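Local coordinates for uncharacterized protein (Aeromonas hydrophila J-1, PDB 6R1J) that probably serves as the AhlC component of a tripartite alpha-pore-forming toxin, a soluble protein expected to join its partners in perforating target membranes, at residues 258-261 / 262-266; 50-53 / 54-58; 95-98 / 99-103; 62-65 / 66-70; 215-218 / 219-222. The protein carries 3 engineered substitutions. One frame throughout, in Å; residues are numbered along the deposited sequence.

Contact 1. Residues 258-261 / 262-266; sequences VRTL and QVDAS. With NA (sodium ion), chain C.
Asp264 OD2 is gripped by two partners, the sodium ion at 2.4 Å and Lys220 NZ, while Thr260 CG2 packs alongside it at 3.6 Å from one helical turn back. The motif is the C-terminal end of helix 244-264, where the last turn gives way to loop at Ala265. Thr224 OG1 also binds the sodium, which therefore ties the end of one helix to the later part of helix 163-236. With Asp264 CG beside its own backbone N (chi1 -71°), the carboxylate lies alongside the Thr260 side chain, the two pointing the same way. Thr260 O accepts Asp264 N at 2.9 Å in a nearly straight bond (167° at the hydrogen) and takes a second, weak bond from Val263 N. The hydroxyl of Thr260 is engaged elsewhere, by Thr256 O and by Gln177 NE2 of the second subunit. Leu261 O receives Ala265 N at 2.8 Å, the last of these regular turns. On another face, Arg259 and Gln262 extend side by side in the same direction, with guanidinium and amide planes only 16° apart. Glu63 of helix 28-70 is consistent with the alignment: one carboxylate oxygen forms a salt bridge with Arg259 NE and the other accepts from Gln262 NE2, which would restrain both flat groups. With its NE2 given to Glu63, the Gln262 amide sets OE1 over the Arg259 backbone, 3.5 Å from Arg259 CA and 3.7 Å from Arg259 CG.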
loop_
_atom_site.group_PDB
_atom_site.type_symbol
_atom_site.label_atom_id
_atom_site.label_comp_id
_atom_site.label_asym_id
_atom_site.label_seq_id
_atom_site.Cartn_x
_atom_site.Cartn_y
_atom_site.Cartn_z
ATOM N N VAL A 258 -39.260 -7.221 13.158
ATOM C CA VAL A 258 -38.868 -8.505 13.797
ATOM C C VAL A 258 -38.157 -9.371 12.765
ATOM O O VAL A 258 -37.139 -9.952 13.102
ATOM C CB VAL A 258 -40.058 -9.268 14.397
ATOM C CG1 VAL A 258 -39.664 -10.681 14.800
ATOM C CG2 VAL A 258 -40.623 -8.517 15.575
ATOM N N ARG A 259 -38.699 -9.474 11.555
ATOM C CA ARG A 259 -38.080 -10.314 10.489
ATOM C C ARG A 259 -36.758 -9.682 10.043
ATOM O O ARG A 259 -35.836 -10.412 9.672
ATOM C CB ARG A 259 -39.079 -10.491 9.344
ATOM C CG ARG A 259 -40.197 -11.413 9.803
ATOM C CD ARG A 259 -41.206 -11.815 8.765
ATOM N NE ARG A 259 -42.022 -12.859 9.391
ATOM C CZ ARG A 259 -43.273 -13.082 9.070
ATOM N NH1 ARG A 259 -43.821 -12.304 8.167
ATOM N NH2 ARG A 259 -43.975 -14.027 9.669
ATOM N N THR A 260 -36.667 -8.358 10.019
ATOM C CA THR A 260 -35.377 -7.683 9.742
ATOM C C THR A 260 -34.351 -8.158 10.767
ATOM O O THR A 260 -33.244 -8.493 10.378
ATOM C CB THR A 260 -35.549 -6.171 9.613
ATOM O OG1 THR A 260 -36.500 -5.995 8.565
ATOM C CG2 THR A 260 -34.254 -5.458 9.249
ATOM N N LEU A 261 -34.659 -8.180 12.057
ATOM C CA LEU A 261 -33.660 -8.626 13.067
ATOM C C LEU A 261 -33.150 -10.033 12.749
ATOM O O LEU A 261 -31.939 -10.330 12.948
ATOM C CB LEU A 261 -34.330 -8.699 14.432
ATOM C CG LEU A 261 -34.607 -7.403 15.142
ATOM C CD1 LEU A 261 -35.399 -7.695 16.403
ATOM C CD2 LEU A 261 -33.312 -6.657 15.461
ATOM N N GLN A 262 -34.074 -10.919 12.378
ATOM C CA GLN A 262 -33.736 -12.352 12.150
ATOM C C GLN A 262 -32.771 -12.422 10.985
ATOM O O GLN A 262 -31.884 -13.261 11.015
ATOM C CB GLN A 262 -34.980 -13.205 11.888
ATOM C CG GLN A 262 -35.935 -13.153 13.052
ATOM C CD GLN A 262 -37.249 -13.848 12.761
ATOM O OE1 GLN A 262 -37.936 -13.572 11.774
ATOM N NE2 GLN A 262 -37.597 -14.762 13.646
ATOM N N VAL A 263 -32.942 -11.557 9.998
ATOM C CA VAL A 263 -32.018 -11.568 8.842
ATOM C C VAL A 263 -30.678 -11.003 9.311
ATOM O O VAL A 263 -29.677 -11.629 9.067
ATOM C CB VAL A 263 -32.582 -10.779 7.648
ATOM C CG1 VAL A 263 -31.532 -10.591 6.576
ATOM C CG2 VAL A 263 -33.813 -11.444 7.056
ATOM N N ASP A 264 -30.689 -9.846 9.971
ATOM C CA ASP A 264 -29.459 -9.104 10.337
ATOM C C ASP A 264 -28.622 -9.857 11.376
ATOM O O ASP A 264 -27.379 -9.811 11.274
ATOM C CB ASP A 264 -29.827 -7.681 10.763
ATOM C CG ASP A 264 -30.272 -6.836 9.571
ATOM O OD1 ASP A 264 -30.165 -7.309 8.400
ATOM O OD2 ASP A 264 -30.719 -5.709 9.790
ATOM N N ALA A 265 -29.245 -10.551 12.318
ATOM C CA ALA A 265 -28.515 -11.246 13.403
ATOM C C ALA A 265 -28.300 -12.714 13.054
ATOM O O ALA A 265 -27.816 -13.455 13.915
ATOM C CB ALA A 265 -29.265 -11.071 14.687
ATOM N N SER A 266 -28.675 -13.115 11.841
ATOM C CA SER A 266 -28.653 -14.518 11.363
ATOM C C SER A 266 -27.256 -15.148 11.487
ATOM O O SER A 266 -26.257 -14.485 11.137
ATOM C CB SER A 266 -29.128 -14.572 9.939
ATOM O OG SER A 266 -29.214 -15.912 9.510
HETATM NA NA NA C . -31.511 -5.432 12.009
#

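Contact 2. Residues 50-53 / 54-58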
loop_
_atom_site.group_PDB
_atom_site.type_symbol
_atom_site.label_atom_id
_atom_site.label_comp_id
_atom_site.label_asym_id
_atom_site.label_seq_id
_atom_site.Cartn_x
_atom_site.Cartn_y
_atom_site.Cartn_z
ATOM N N THR A 50 -23.452 -14.066 22.503
ATOM C CA THR A 50 -24.590 -14.137 23.441
ATOM C C THR A 50 -25.683 -13.163 22.976
ATOM O O THR A 50 -26.862 -13.562 22.909
ATOM C CB THR A 50 -24.132 -13.898 24.891
ATOM O OG1 THR A 50 -23.338 -15.032 25.218
ATOM C CG2 THR A 50 -25.261 -13.770 25.891
ATOM N N MET A 51 -25.310 -11.944 22.611
ATOM C CA MET A 51 -26.270 -10.909 22.197
ATOM C C MET A 51 -27.029 -11.396 20.968
ATOM O O MET A 51 -28.262 -11.215 20.934
ATOM C CB MET A 51 -25.589 -9.585 21.884
ATOM C CG MET A 51 -26.525 -8.614 21.255
ATOM S SD MET A 51 -25.755 -7.488 20.112
ATOM C CE MET A 51 -25.481 -8.614 18.750
ATOM N N GLN A 52 -26.309 -11.942 20.000
ATOM C CA GLN A 52 -26.869 -12.527 18.755
ATOM C C GLN A 52 -27.907 -13.618 19.101
ATOM O O GLN A 52 -29.001 -13.570 18.572
ATOM C CB GLN A 52 -25.746 -13.130 17.924
ATOM C CG GLN A 52 -26.186 -13.690 16.585
ATOM C CD GLN A 52 -24.988 -14.179 15.802
ATOM O OE1 GLN A 52 -23.941 -14.469 16.379
ATOM N NE2 GLN A 52 -25.128 -14.266 14.483
ATOM N N GLN A 53 -27.547 -14.595 19.925
ATOM C CA GLN A 53 -28.457 -15.683 20.372
ATOM C C GLN A 53 -29.700 -15.082 21.041
ATOM O O GLN A 53 -30.807 -15.536 20.702
ATOM C CB GLN A 53 -27.696 -16.666 21.268
ATOM C CG GLN A 53 -26.767 -17.564 20.466
ATOM C CD GLN A 53 -25.716 -18.321 21.251
ATOM O OE1 GLN A 53 -25.526 -18.141 22.458
ATOM N NE2 GLN A 53 -24.994 -19.177 20.543
ATOM N N GLN A 54 -29.548 -14.051 21.885
ATOM C CA GLN A 54 -30.678 -13.449 22.647
ATOM C C GLN A 54 -31.589 -12.650 21.705
ATOM O O GLN A 54 -32.828 -12.702 21.866
ATOM C CB GLN A 54 -30.162 -12.622 23.831
ATOM C CG GLN A 54 -29.568 -13.501 24.920
ATOM C CD GLN A 54 -29.152 -12.741 26.148
ATOM O OE1 GLN A 54 -28.164 -13.061 26.796
ATOM N NE2 GLN A 54 -29.894 -11.709 26.467
ATOM N N VAL A 55 -31.014 -11.929 20.753
ATOM C CA VAL A 55 -31.819 -11.167 19.756
ATOM C C VAL A 55 -32.655 -12.150 18.927
ATOM O O VAL A 55 -33.803 -11.863 18.721
ATOM C CB VAL A 55 -30.921 -10.308 18.869
ATOM C CG1 VAL A 55 -31.660 -9.787 17.650
ATOM C CG2 VAL A 55 -30.309 -9.180 19.685
ATOM N N LEU A 56 -32.082 -13.264 18.485
ATOM C CA LEU A 56 -32.797 -14.249 17.631
ATOM C C LEU A 56 -33.918 -14.936 18.434
ATOM O O LEU A 56 -35.027 -15.056 17.891
ATOM C CB LEU A 56 -31.781 -15.253 17.105
ATOM C CG LEU A 56 -30.803 -14.685 16.074
ATOM C CD1 LEU A 56 -29.783 -15.739 15.673
ATOM C CD2 LEU A 56 -31.530 -14.152 14.847
ATOM N N ALA A 57 -33.646 -15.306 19.688
ATOM C CA ALA A 57 -34.607 -15.949 20.622
ATOM C C ALA A 57 -35.767 -14.989 20.834
ATOM O O ALA A 57 -36.915 -15.380 20.621
ATOM C CB ALA A 57 -33.933 -16.324 21.916
ATOM N N PHE A 58 -35.454 -13.734 21.129
ATOM C CA PHE A 58 -36.448 -12.664 21.304
ATOM C C PHE A 58 -37.272 -12.520 20.030
ATOM O O PHE A 58 -38.535 -12.427 20.134
ATOM C CB PHE A 58 -35.753 -11.343 21.653
ATOM C CG PHE A 58 -36.571 -10.120 21.359
ATOM C CD1 PHE A 58 -37.518 -9.662 22.253
ATOM C CD2 PHE A 58 -36.415 -9.452 20.159
ATOM C CE1 PHE A 58 -38.290 -8.552 21.958
ATOM C CE2 PHE A 58 -37.193 -8.347 19.869
ATOM C CZ PHE A 58 -38.129 -7.898 20.769
#
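Thr50 CG2 touches Gln54 OE1 at 3.1 Å, a close methyl-to-amide approach between two side chains that run in the same direction one turn apart. The amide reaches the methyl because Gln54 CG lies beside its backbone N (chi1 -70°) and the chain beyond is extended, which also brings Gln54 CG to 3.4 Å from Thr50 O. Met51 and Val55 repeat the side-by-side pattern with carbon alone: Met51 CG meets Val55 CG2 at 4.1 Å. The same branch, Val55 CG2, presses on Met51 O at 3.1 Å, a tight fit that follows from its position anti to the carbonyl carbon. One residue further, Leu56 CG rests 3.3 Å from Gln52 O, and Leu56 CD1 brushes the stem of Gln52.

Behind these contacts stands the regular backbone of helix 28-70, in which Gln54 N, Val55 N, Leu56 N and Ala57 N bond to the carbonyls four residues earlier. The Val55 N to Met51 O bond is the shortest of the four, at 2.8 Å. Within the following turn Val55 O lies at the edge of the Phe58 ring, in its plane. Gln52 NE2 is hydrogen-bonded to Ala265 O just after helix 244-264. Leu56 packs on Ala265 and on His267, evidently part of the C-terminal histidine tag. Gln54, Val55 and Phe58 instead face helix 78-157, meeting Leu98, Ile95 and Ile92, while Met51 and Val55 also reach Val218 and Val221 of helix 163-236.

Contact 3. Residues 95-98 / 99-103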
loop_
_atom_site.group_PDB
_atom_site.type_symbol
_atom_site.label_atom_id
_atom_site.label_comp_id
_atom_site.label_asym_id
_atom_site.label_seq_id
_atom_site.Cartn_x
_atom_site.Cartn_y
_atom_site.Cartn_z
ATOM N N ILE A 95 -33.303 -6.428 25.706
ATOM C CA ILE A 95 -32.569 -6.775 24.453
ATOM C C ILE A 95 -31.998 -5.475 23.911
ATOM O O ILE A 95 -30.863 -5.521 23.427
ATOM C CB ILE A 95 -33.438 -7.528 23.409
ATOM C CG1 ILE A 95 -34.086 -8.786 24.003
ATOM C CG2 ILE A 95 -32.606 -7.909 22.195
ATOM C CD1 ILE A 95 -33.107 -9.878 24.365
ATOM N N GLN A 96 -32.794 -4.402 23.969
ATOM C CA GLN A 96 -32.378 -3.071 23.491
ATOM C C GLN A 96 -31.172 -2.635 24.340
ATOM O O GLN A 96 -30.223 -2.065 23.750
ATOM C CB GLN A 96 -33.514 -2.071 23.568
ATOM C CG GLN A 96 -33.232 -0.784 22.815
ATOM C CD GLN A 96 -34.474 0.023 22.550
ATOM O OE1 GLN A 96 -35.514 -0.207 23.149
ATOM N NE2 GLN A 96 -34.382 0.966 21.627
ATOM N N THR A 97 -31.171 -2.990 25.628
ATOM C CA THR A 97 -30.116 -2.591 26.597
ATOM C C THR A 97 -28.833 -3.358 26.292
ATOM O O THR A 97 -27.787 -2.683 26.131
ATOM C CB THR A 97 -30.609 -2.698 28.051
ATOM O OG1 THR A 97 -31.591 -1.663 28.149
ATOM C CG2 THR A 97 -29.528 -2.471 29.081
ATOM N N LEU A 98 -28.913 -4.689 26.157
ATOM C CA LEU A 98 -27.750 -5.564 25.891
ATOM C C LEU A 98 -27.105 -5.171 24.551
ATOM O O LEU A 98 -25.847 -5.193 24.419
ATOM C CB LEU A 98 -28.215 -7.020 25.878
ATOM C CG LEU A 98 -27.092 -8.056 25.761
ATOM C CD1 LEU A 98 -26.181 -8.045 26.981
ATOM C CD2 LEU A 98 -27.646 -9.452 25.544
ATOM N N THR A 99 -27.922 -4.799 23.574
ATOM C CA THR A 99 -27.422 -4.368 22.250
ATOM C C THR A 99 -26.645 -3.052 22.418
ATOM O O THR A 99 -25.503 -2.978 21.926
ATOM C CB THR A 99 -28.565 -4.262 21.247
ATOM O OG1 THR A 99 -29.259 -5.516 21.230
ATOM C CG2 THR A 99 -28.042 -3.920 19.871
ATOM N N ALA A 100 -27.235 -2.041 23.053
ATOM C CA ALA A 100 -26.587 -0.728 23.317
ATOM C C ALA A 100 -25.252 -0.940 24.071
ATOM O O ALA A 100 -24.224 -0.312 23.710
ATOM C CB ALA A 100 -27.546 0.175 24.084
ATOM N N GLN A 101 -25.246 -1.800 25.078
ATOM C CA GLN A 101 -24.038 -2.143 25.878
ATOM C C GLN A 101 -22.983 -2.788 24.993
ATOM O O GLN A 101 -21.772 -2.440 25.102
ATOM C CB GLN A 101 -24.410 -3.103 27.008
ATOM C CG GLN A 101 -25.261 -2.411 28.053
ATOM C CD GLN A 101 -25.695 -3.314 29.182
ATOM O OE1 GLN A 101 -25.632 -4.547 29.100
ATOM N NE2 GLN A 101 -26.146 -2.676 30.252
ATOM N N THR A 102 -23.411 -3.729 24.154
ATOM C CA THR A 102 -22.501 -4.419 23.238
ATOM C C THR A 102 -21.906 -3.390 22.278
ATOM O O THR A 102 -20.700 -3.485 22.007
ATOM C CB THR A 102 -23.201 -5.542 22.467
ATOM O OG1 THR A 102 -23.792 -6.415 23.430
ATOM C CG2 THR A 102 -22.240 -6.305 21.585
ATOM N N LEU A 103 -22.715 -2.451 21.789
ATOM C CA LEU A 103 -22.205 -1.461 20.827
ATOM C C LEU A 103 -21.183 -0.577 21.559
ATOM O O LEU A 103 -20.126 -0.294 20.996
ATOM C CB LEU A 103 -23.367 -0.637 20.294
ATOM C CG LEU A 103 -22.998 0.442 19.283
ATOM C CD1 LEU A 103 -22.309 -0.140 18.068
ATOM C CD2 LEU A 103 -24.215 1.246 18.873
#
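Thr97 lays its methyl CG2 against the amide of Gln101, 3.6 Å from Gln101 NE2, the two side chains crossing obliquely. This is an i to i+4 pairing on helix 78-157, one of the long helices of the bundle. Gln101 doubles back over the preceding turn: its CG sits beside the backbone N (chi1 -69°), 3.2 Å from Thr97 O, and the rest of the chain is extended. Leu98 CD1 approaches the other end of the amide, Gln101 OE1, at 4.1 Å, the side chains at about a right angle. The hydroxyl of Thr97 looks the other way along the helix and is bonded to Ala93 O.

Two further threonines put their hydroxyls to a different use. Thr99 and Thr102 each hold OG1 beside their own backbone N (chi1 -54° and -55°), which lets one residue donate twice to the carbonyl four positions back, Ile95 O for Thr99 and Leu98 O for Thr102. Each hydroxyl thus spends its proton within the helix; the Thr99 methyl packs on helix 163-236 and Thr102 on Val48. Ile95 O is bound by Thr99 OG1 at 2.7 Å and Thr99 N at 3.0 Å, the pair arriving from opposite faces of the carbonyl plane. At Leu98 O the same double grip recurs: Thr102 OG1 approaches to 2.6 Å and Thr102 N to 2.9 Å.

Contact 4. Residues 62-65 / 66-70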
loop_
_atom_site.group_PDB
_atom_site.type_symbol
_atom_site.label_atom_id
_atom_site.label_comp_id
_atom_site.label_asym_id
_atom_site.label_seq_id
_atom_site.Cartn_x
_atom_site.Cartn_y
_atom_site.Cartn_z
ATOM N N LEU A 62 -41.309 -13.103 19.476
ATOM C CA LEU A 62 -42.179 -11.967 19.109
ATOM C C LEU A 62 -42.812 -12.191 17.722
ATOM O O LEU A 62 -43.948 -11.751 17.533
ATOM C CB LEU A 62 -41.410 -10.644 19.181
ATOM C CG LEU A 62 -42.245 -9.405 18.869
ATOM C CD1 LEU A 62 -43.454 -9.291 19.774
ATOM C CD2 LEU A 62 -41.395 -8.154 18.968
ATOM N N GLU A 63 -42.098 -12.803 16.772
ATOM C CA GLU A 63 -42.666 -13.104 15.432
ATOM C C GLU A 63 -43.975 -13.905 15.590
ATOM O O GLU A 63 -45.006 -13.495 14.978
ATOM C CB GLU A 63 -41.692 -13.898 14.572
ATOM C CG GLU A 63 -42.283 -14.263 13.227
ATOM C CD GLU A 63 -41.390 -15.125 12.335
ATOM O OE1 GLU A 63 -41.526 -15.008 11.136
ATOM O OE2 GLU A 63 -40.518 -15.819 12.857
ATOM N N LEU A 64 -43.966 -14.944 16.417
ATOM C CA LEU A 64 -45.188 -15.787 16.620
ATOM C C LEU A 64 -46.272 -14.986 17.383
ATOM O O LEU A 64 -47.448 -14.996 16.994
ATOM C CB LEU A 64 -44.743 -17.060 17.339
ATOM C CG LEU A 64 -45.827 -18.098 17.626
ATOM C CD1 LEU A 64 -46.601 -18.444 16.364
ATOM C CD2 LEU A 64 -45.193 -19.342 18.235
ATOM N N GLN A 65 -45.887 -14.197 18.382
ATOM C CA GLN A 65 -46.836 -13.340 19.127
ATOM C C GLN A 65 -47.528 -12.393 18.154
ATOM O O GLN A 65 -48.756 -12.268 18.239
ATOM C CB GLN A 65 -46.137 -12.575 20.242
ATOM C CG GLN A 65 -45.695 -13.419 21.424
ATOM C CD GLN A 65 -44.834 -12.613 22.375
ATOM O OE1 GLN A 65 -44.135 -11.676 21.973
ATOM N NE2 GLN A 65 -44.830 -13.005 23.641
ATOM N N LEU A 66 -46.784 -11.776 17.231
ATOM C CA LEU A 66 -47.387 -10.837 16.273
ATOM C C LEU A 66 -48.290 -11.593 15.286
ATOM O O LEU A 66 -49.347 -11.056 14.982
ATOM C CB LEU A 66 -46.313 -10.011 15.562
ATOM C CG LEU A 66 -45.532 -9.054 16.495
ATOM C CD1 LEU A 66 -44.381 -8.382 15.735
ATOM C CD2 LEU A 66 -46.451 -8.007 17.060
ATOM N N THR A 67 -47.886 -12.744 14.758
ATOM C CA THR A 67 -48.765 -13.461 13.785
ATOM C C THR A 67 -50.084 -13.866 14.506
ATOM O O THR A 67 -51.145 -13.730 13.896
ATOM C CB THR A 67 -47.993 -14.602 13.117
ATOM O OG1 THR A 67 -47.512 -15.481 14.133
ATOM C CG2 THR A 67 -46.829 -14.131 12.275
ATOM N N GLN A 68 -50.001 -14.288 15.764
ATOM C CA GLN A 68 -51.168 -14.664 16.609
ATOM C C GLN A 68 -52.054 -13.440 16.793
ATOM O O GLN A 68 -53.239 -13.568 16.514
ATOM C CB GLN A 68 -50.733 -15.342 17.908
ATOM C CG GLN A 68 -50.182 -16.732 17.689
ATOM C CD GLN A 68 -49.487 -17.350 18.878
ATOM O OE1 GLN A 68 -49.005 -16.684 19.785
ATOM N NE2 GLN A 68 -49.377 -18.658 18.853
ATOM N N GLN A 69 -51.502 -12.247 17.061
ATOM C CA GLN A 69 -52.335 -11.033 17.104
ATOM C C GLN A 69 -52.979 -10.778 15.753
ATOM O O GLN A 69 -54.150 -10.372 15.714
ATOM C CB GLN A 69 -51.590 -9.745 17.484
ATOM C CG GLN A 69 -51.121 -9.710 18.921
ATOM C CD GLN A 69 -52.285 -9.644 19.877
ATOM O OE1 GLN A 69 -53.258 -8.944 19.626
ATOM N NE2 GLN A 69 -52.172 -10.384 20.966
ATOM N N LEU A 70 -52.235 -10.911 14.672
ATOM C CA LEU A 70 -52.792 -10.587 13.341
ATOM C C LEU A 70 -53.872 -11.627 12.919
ATOM O O LEU A 70 -54.587 -11.351 11.919
ATOM C CB LEU A 70 -51.633 -10.509 12.349
ATOM C CG LEU A 70 -50.771 -9.233 12.453
ATOM C CD1 LEU A 70 -49.497 -9.371 11.659
ATOM C CD2 LEU A 70 -51.549 -8.026 11.974
HETATM O O HOH W 1 -50.069 -12.758 20.817
#
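Late in helix 28-70, around residues 62-70, a threonine hydroxyl turns back on its own helix: Thr67 OG1 donates to Leu64 O at 2.9 Å, an i to i-3 bond. It can do so because OG1 takes the crowded position between backbone N and carbonyl carbon (chi1 58°). The hydroxyl reaches the carbonyl from well off its axis (C=O...O 109°), whereas Gln68 N binds the same oxygen almost head-on, so Leu64 O serves two donors. Over this oxygen the Leu64 and Gln68 side chains also meet, Leu64 CD1 lying 3.7 Å from Gln68 NE2.

On the inner side Leu62 CD1 packs on Leu66 CG at 3.9 Å, carbon against carbon. A water links the next turn: it donates to Gln65 O at 2.9 Å and accepts from Gln69 NE2 at 3.2 Å, a bridge permitted by the bend of Gln69 at chi2 (-67°).

Leu62 and Leu66 face Val258 and Phe251 of helix 244-264, and Glu63 packs on Val258 as well; Gln65 and Gln69 lie on Phe84 of helix 78-157.

Contact 5. Residues 215-218 / 219-222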
loop_
_atom_site.group_PDB
_atom_site.type_symbol
_atom_site.label_atom_id
_atom_site.label_comp_id
_atom_site.label_asym_id
_atom_site.label_seq_id
_atom_site.Cartn_x
_atom_site.Cartn_y
_atom_site.Cartn_z
ATOM N N ILE A 215 -19.361 -3.673 14.362
ATOM C CA ILE A 215 -20.009 -2.505 15.027
ATOM C C ILE A 215 -21.175 -2.001 14.179
ATOM O O ILE A 215 -22.210 -1.674 14.739
ATOM C CB ILE A 215 -18.936 -1.437 15.300
ATOM C CG1 ILE A 215 -18.059 -1.884 16.477
ATOM C CG2 ILE A 215 -19.530 -0.053 15.514
ATOM C CD1 ILE A 215 -16.763 -1.058 16.610
ATOM N N ASP A 216 -20.988 -1.863 12.860
ATOM C CA ASP A 216 -22.075 -1.371 11.980
ATOM C C ASP A 216 -23.288 -2.335 12.066
ATOM O O ASP A 216 -24.394 -1.860 12.081
ATOM C CB ASP A 216 -21.604 -1.193 10.536
ATOM C CG ASP A 216 -20.561 -0.100 10.316
ATOM O OD1 ASP A 216 -20.377 0.771 11.226
ATOM O OD2 ASP A 216 -19.907 -0.166 9.273
ATOM N N ARG A 217 -23.062 -3.625 12.196
ATOM C CA ARG A 217 -24.171 -4.621 12.226
ATOM C C ARG A 217 -24.819 -4.598 13.607
ATOM O O ARG A 217 -26.040 -4.647 13.677
ATOM C CB ARG A 217 -23.680 -6.032 11.902
ATOM C CG ARG A 217 -24.786 -7.081 11.910
ATOM C CD ARG A 217 -26.023 -6.670 11.108
ATOM N NE ARG A 217 -25.710 -6.369 9.712
ATOM C CZ ARG A 217 -25.820 -7.225 8.670
ATOM N NH1 ARG A 217 -25.505 -6.822 7.455
ATOM N NH2 ARG A 217 -26.281 -8.454 8.823
ATOM N N VAL A 218 -24.026 -4.457 14.680
ATOM C CA VAL A 218 -24.618 -4.313 16.031
ATOM C C VAL A 218 -25.450 -3.045 16.045
ATOM O O VAL A 218 -26.579 -3.028 16.594
ATOM C CB VAL A 218 -23.560 -4.313 17.140
ATOM C CG1 VAL A 218 -24.199 -3.979 18.462
ATOM C CG2 VAL A 218 -22.858 -5.652 17.217
ATOM N N SER A 219 -24.931 -1.979 15.445
ATOM C CA SER A 219 -25.645 -0.696 15.433
ATOM C C SER A 219 -26.939 -0.863 14.602
ATOM O O SER A 219 -27.999 -0.348 15.022
ATOM C CB SER A 219 -24.759 0.422 14.919
ATOM O OG SER A 219 -25.525 1.574 14.709
ATOM N N LYS A 220 -26.879 -1.593 13.490
ATOM C CA LYS A 220 -28.083 -1.804 12.619
ATOM C C LYS A 220 -29.123 -2.564 13.443
ATOM O O LYS A 220 -30.259 -2.135 13.491
ATOM C CB LYS A 220 -27.671 -2.506 11.319
ATOM C CG LYS A 220 -28.801 -2.602 10.300
ATOM C CD LYS A 220 -28.419 -3.179 8.954
ATOM C CE LYS A 220 -29.534 -2.957 7.929
ATOM N NZ LYS A 220 -30.867 -3.406 8.431
ATOM N N VAL A 221 -28.697 -3.558 14.219
ATOM C CA VAL A 221 -29.609 -4.360 15.078
ATOM C C VAL A 221 -30.301 -3.435 16.092
ATOM O O VAL A 221 -31.533 -3.538 16.258
ATOM C CB VAL A 221 -28.862 -5.546 15.699
ATOM C CG1 VAL A 221 -29.561 -6.088 16.918
ATOM C CG2 VAL A 221 -28.613 -6.641 14.661
ATOM N N GLY A 222 -29.547 -2.598 16.802
ATOM C CA GLY A 222 -30.109 -1.572 17.698
ATOM C C GLY A 222 -31.089 -0.647 16.994
ATOM O O GLY A 222 -32.160 -0.389 17.566
#
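The guanidinium of Arg217 is approached obliquely by Lys220 CD, which lies 4.3 Å from Arg217 NE. Arg217 is folded rather than extended: CG leaves anti to the backbone N, then bends at chi2 (48°) and chi3 (58°) carry CD to 4.4 Å from Val221 CG2 and swing the head toward the lysine. The NE of Arg217 and the NZ of Lys220 are 6.1 Å apart, each side chain with its own acceptor on Asp264: Arg217 NH2 binds the backbone O, and Lys220 is committed to the carboxylate. Arg217 NH1 makes a salt bridge with Glu184 of the second subunit.

Beneath them runs regular helix 163-236. Gly222 N reaches Val218 O at 3.0 Å with an almost linear N-H (174°), and Ser219 N reaches Ile215 O at 2.8 Å. Ser219 CB lies 3.3 Å from Ile215 O; OG, anti to the backbone N, points elsewhere. Val221 CG2 packs on Arg217 O at 3.4 Å, on the flank that meets Leu261 of helix 244-264.

Two cationic groups thus converge on the final turn of helix 244-264, where the carbonyl end of the helix would tend to be electronegative. This arrangement probably stabilises the Asp264 carboxylate as an anion beside the sodium ion and fastens the two helices, with Arg217 extending the charge pairing into the subunit interface.

In the fold
All five contacts are partly buried turns of the helical bundle, and they differ in what each turn presents to its neighbours. Contact 5 lies nearest the chain's centre (about 16 Å between centres) and contact 4 furthest (about 39 Å). Contacts 1 and 5 carry the ionic chemistry, joining helix 244-264 to helix 163-236, and both reach the second subunit. Contact 1 touches contacts 2, 4 and 5, meeting contact 2 through Ala265 O and Gln52 NE2. Contacts 2 and 3 meet mainly through hydrocarbon, Val55 against Ile95, while their Thr50, Gln53 and Gln101 look outward. Contacts 2 and 4 share helix 28-70. Contacts 3 and 5 pack Thr99 and Leu103 against Gly222 and Val218.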